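Long-range contact in ErfK/YbiS/YcfS/YnhG family protein (Xylanimonas cellulosilytica, PDB 4LPQ), which probably acts as a peptidoglycan L,D-transpeptidase in cell wall biosynthesis, pairing a putative peptidoglycan-binding domain with a YkuD-type catalytic domain: residues 97-101 against 191-196. Numbering follows the deposited sequence. Where two conformers were deposited one is given.
Sequences LLAVE and WLWDSW
Ala99 presses its methyl group onto the indole face of Trp196 where helix 186-196 packs against the mixed sheet of the YkuD-type catalytic domain. The helix runs nearly along the strand, their short axes 23° apart and 11.6 Å from each other. Tryptophan suits this gap: its indole is long enough to span it, with a flat face for Ala99 and an N-H at its edge. The strand's bump is small: Ala99 CB sits 3.6 Å from the centroid of the six-membered ring of Trp196, a CH-pi contact almost on the ring normal. The hollow that takes it is lined by three helix side chains. Trp196 gives a face, Trp191 an edge, with CZ3 at 3.8 Å from Ala99 CB, and Leu192 a methyl, CD2. Alanine fits because the indole lies flat where a longer side chain would project. Two residues earlier in the strand, Leu97 CD2 touches Leu192 CD1 loosely, at 4.4 Å, continuing the apolar layer. With chi1 at -166°, CG of Trp196 lies opposite the backbone N, which sends the indole across to the strand; there the edge at CZ2 meets Val100 O, and Lys86 makes a cation-pi contact with the ring. Trp196 CB in turn covers part of one face of Trp191. A leucine in place of Trp196 would probably leave Ala99 without its flat cover and Glu101 without its indole donor. Glutamate is long enough to reach that donor from the strand: the straight chain of Glu101 runs alongside the indole, and its OE1, which a water also approaches, accepts a bent 2.8 Å hydrogen bond from Trp196 NE1, 141° at the hydrogen, on the anti side.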
loop_
_atom_site.group_PDB
_atom_site.type_symbol
_atom_site.label_atom_id
_atom_site.label_comp_id
_atom_site.label_asym_id
_atom_site.label_seq_id
_atom_site.Cartn_x
_atom_site.Cartn_y
_atom_site.Cartn_z
ATOM N N LEU A 97 3.114 0.765 -2.550
ATOM C CA LEU A 97 2.931 0.260 -3.899
ATOM C C LEU A 97 2.421 1.398 -4.750
ATOM O O LEU A 97 1.484 2.113 -4.390
ATOM C CB LEU A 97 1.961 -0.948 -3.870
ATOM C CG LEU A 97 1.673 -1.592 -5.218
ATOM C CD1 LEU A 97 1.307 -3.041 -4.990
ATOM C CD2 LEU A 97 0.504 -0.887 -5.901
ATOM N N LEU A 98 3.034 1.585 -5.912
ATOM C CA LEU A 98 2.674 2.582 -6.863
ATOM C C LEU A 98 2.069 1.928 -8.130
ATOM O O LEU A 98 2.736 1.063 -8.716
ATOM C CB LEU A 98 3.862 3.431 -7.280
ATOM C CG LEU A 98 4.775 3.947 -6.179
ATOM C CD1 LEU A 98 5.920 4.766 -6.753
ATOM C CD2 LEU A 98 3.973 4.759 -5.204
ATOM N N ALA A 99 0.863 2.348 -8.509
ATOM C CA ALA A 99 0.271 1.948 -9.784
ATOM C C ALA A 99 0.691 3.098 -10.698
ATOM O O ALA A 99 0.268 4.231 -10.540
ATOM C CB ALA A 99 -1.219 1.836 -9.631
ATOM N N VAL A 100 1.516 2.763 -11.663
ATOM C CA VAL A 100 2.195 3.754 -12.547
ATOM C C VAL A 100 1.789 3.518 -14.013
ATOM O O VAL A 100 1.724 2.368 -14.466
ATOM C CB VAL A 100 3.725 3.674 -12.402
ATOM C CG1 VAL A 100 4.416 4.793 -13.178
ATOM C CG2 VAL A 100 4.199 3.694 -10.913
ATOM N N GLU A 101 1.477 4.578 -14.721
ATOM C CA GLU A 101 1.203 4.511 -16.175
ATOM C C GLU A 101 1.954 5.607 -16.884
ATOM O O GLU A 101 1.837 6.787 -16.583
ATOM C CB GLU A 101 -0.238 4.664 -16.480
ATOM C CG GLU A 101 -1.130 3.584 -16.024
ATOM C CD GLU A 101 -2.572 3.841 -16.537
ATOM O OE1 GLU A 101 -3.499 3.858 -15.695
ATOM O OE2 GLU A 101 -2.707 4.181 -17.697
ATOM N N TRP A 191 -9.373 -2.682 -6.607
ATOM C CA TRP A 191 -9.134 -1.583 -7.504
ATOM C C TRP A 191 -8.090 -1.955 -8.574
ATOM O O TRP A 191 -8.308 -1.730 -9.794
ATOM C CB TRP A 191 -8.788 -0.295 -6.791
ATOM C CG TRP A 191 -8.531 0.864 -7.687
ATOM C CD1 TRP A 191 -9.495 1.674 -8.222
ATOM C CD2 TRP A 191 -7.280 1.271 -8.272
ATOM N NE1 TRP A 191 -8.893 2.592 -9.086
ATOM C CE2 TRP A 191 -7.541 2.354 -9.138
ATOM C CE3 TRP A 191 -5.957 0.845 -8.123
ATOM C CZ2 TRP A 191 -6.537 2.975 -9.876
ATOM C CZ3 TRP A 191 -4.957 1.448 -8.841
ATOM C CH2 TRP A 191 -5.227 2.542 -9.712
ATOM N N LEU A 192 -6.968 -2.533 -8.166
ATOM C CA LEU A 192 -5.933 -2.994 -9.074
ATOM C C LEU A 192 -6.510 -3.964 -10.080
ATOM O O LEU A 192 -6.223 -3.832 -11.276
ATOM C CB LEU A 192 -4.812 -3.640 -8.284
ATOM C CG LEU A 192 -3.928 -2.691 -7.482
ATOM C CD1 LEU A 192 -3.015 -3.470 -6.536
ATOM C CD2 LEU A 192 -3.129 -1.762 -8.363
ATOM N N TRP A 193 -7.312 -4.964 -9.652
ATOM C CA TRP A 193 -7.873 -5.939 -10.535
ATOM C C TRP A 193 -8.878 -5.360 -11.499
ATOM O O TRP A 193 -8.874 -5.644 -12.702
ATOM C CB TRP A 193 -8.493 -7.081 -9.759
ATOM C CG TRP A 193 -7.675 -8.175 -9.304
ATOM C CD1 TRP A 193 -6.823 -8.162 -8.187
ATOM C CD2 TRP A 193 -7.679 -9.526 -9.799
ATOM N NE1 TRP A 193 -6.304 -9.404 -8.002
ATOM C CE2 TRP A 193 -6.798 -10.271 -8.956
ATOM C CE3 TRP A 193 -8.333 -10.185 -10.801
ATOM C CZ2 TRP A 193 -6.603 -11.621 -9.088
ATOM C CZ3 TRP A 193 -8.124 -11.505 -10.947
ATOM C CH2 TRP A 193 -7.287 -12.236 -10.076
ATOM N N ASP A 194 -9.852 -4.642 -10.941
ATOM C CA ASP A 194 -11.151 -4.423 -11.591
ATOM C C ASP A 194 -11.314 -3.056 -12.214
ATOM O O ASP A 194 -12.056 -2.895 -13.122
ATOM C CB ASP A 194 -12.293 -4.676 -10.627
ATOM C CG ASP A 194 -12.360 -6.058 -10.060
ATOM O OD1 ASP A 194 -11.889 -7.006 -10.718
ATOM O OD2 ASP A 194 -12.881 -6.153 -8.889
ATOM N N SER A 195 -10.611 -2.085 -11.681
ATOM C CA SER A 195 -10.719 -0.708 -12.154
ATOM C C SER A 195 -9.510 -0.294 -12.960
ATOM O O SER A 195 -9.613 0.144 -14.108
ATOM C CB SER A 195 -11.016 0.262 -10.981
ATOM O OG SER A 195 -11.179 1.588 -11.469
ATOM N N TRP A 196 -8.344 -0.370 -12.341
ATOM C CA TRP A 196 -7.080 -0.109 -13.027
ATOM C C TRP A 196 -6.787 -1.131 -14.111
ATOM O O TRP A 196 -6.589 -0.768 -15.273
ATOM C CB TRP A 196 -5.911 0.022 -12.046
ATOM C CG TRP A 196 -4.725 0.592 -12.618
ATOM C CD1 TRP A 196 -4.620 1.766 -13.253
ATOM C CD2 TRP A 196 -3.391 0.109 -12.477
ATOM N NE1 TRP A 196 -3.330 2.030 -13.616
ATOM C CE2 TRP A 196 -2.544 1.040 -13.120
ATOM C CE3 TRP A 196 -2.815 -1.081 -11.982
ATOM C CZ2 TRP A 196 -1.178 0.853 -13.204
ATOM C CZ3 TRP A 196 -1.484 -1.267 -11.999
ATOM C CH2 TRP A 196 -0.669 -0.349 -12.586
HETATM O O HOH W 1 -5.117 1.784 -16.929
#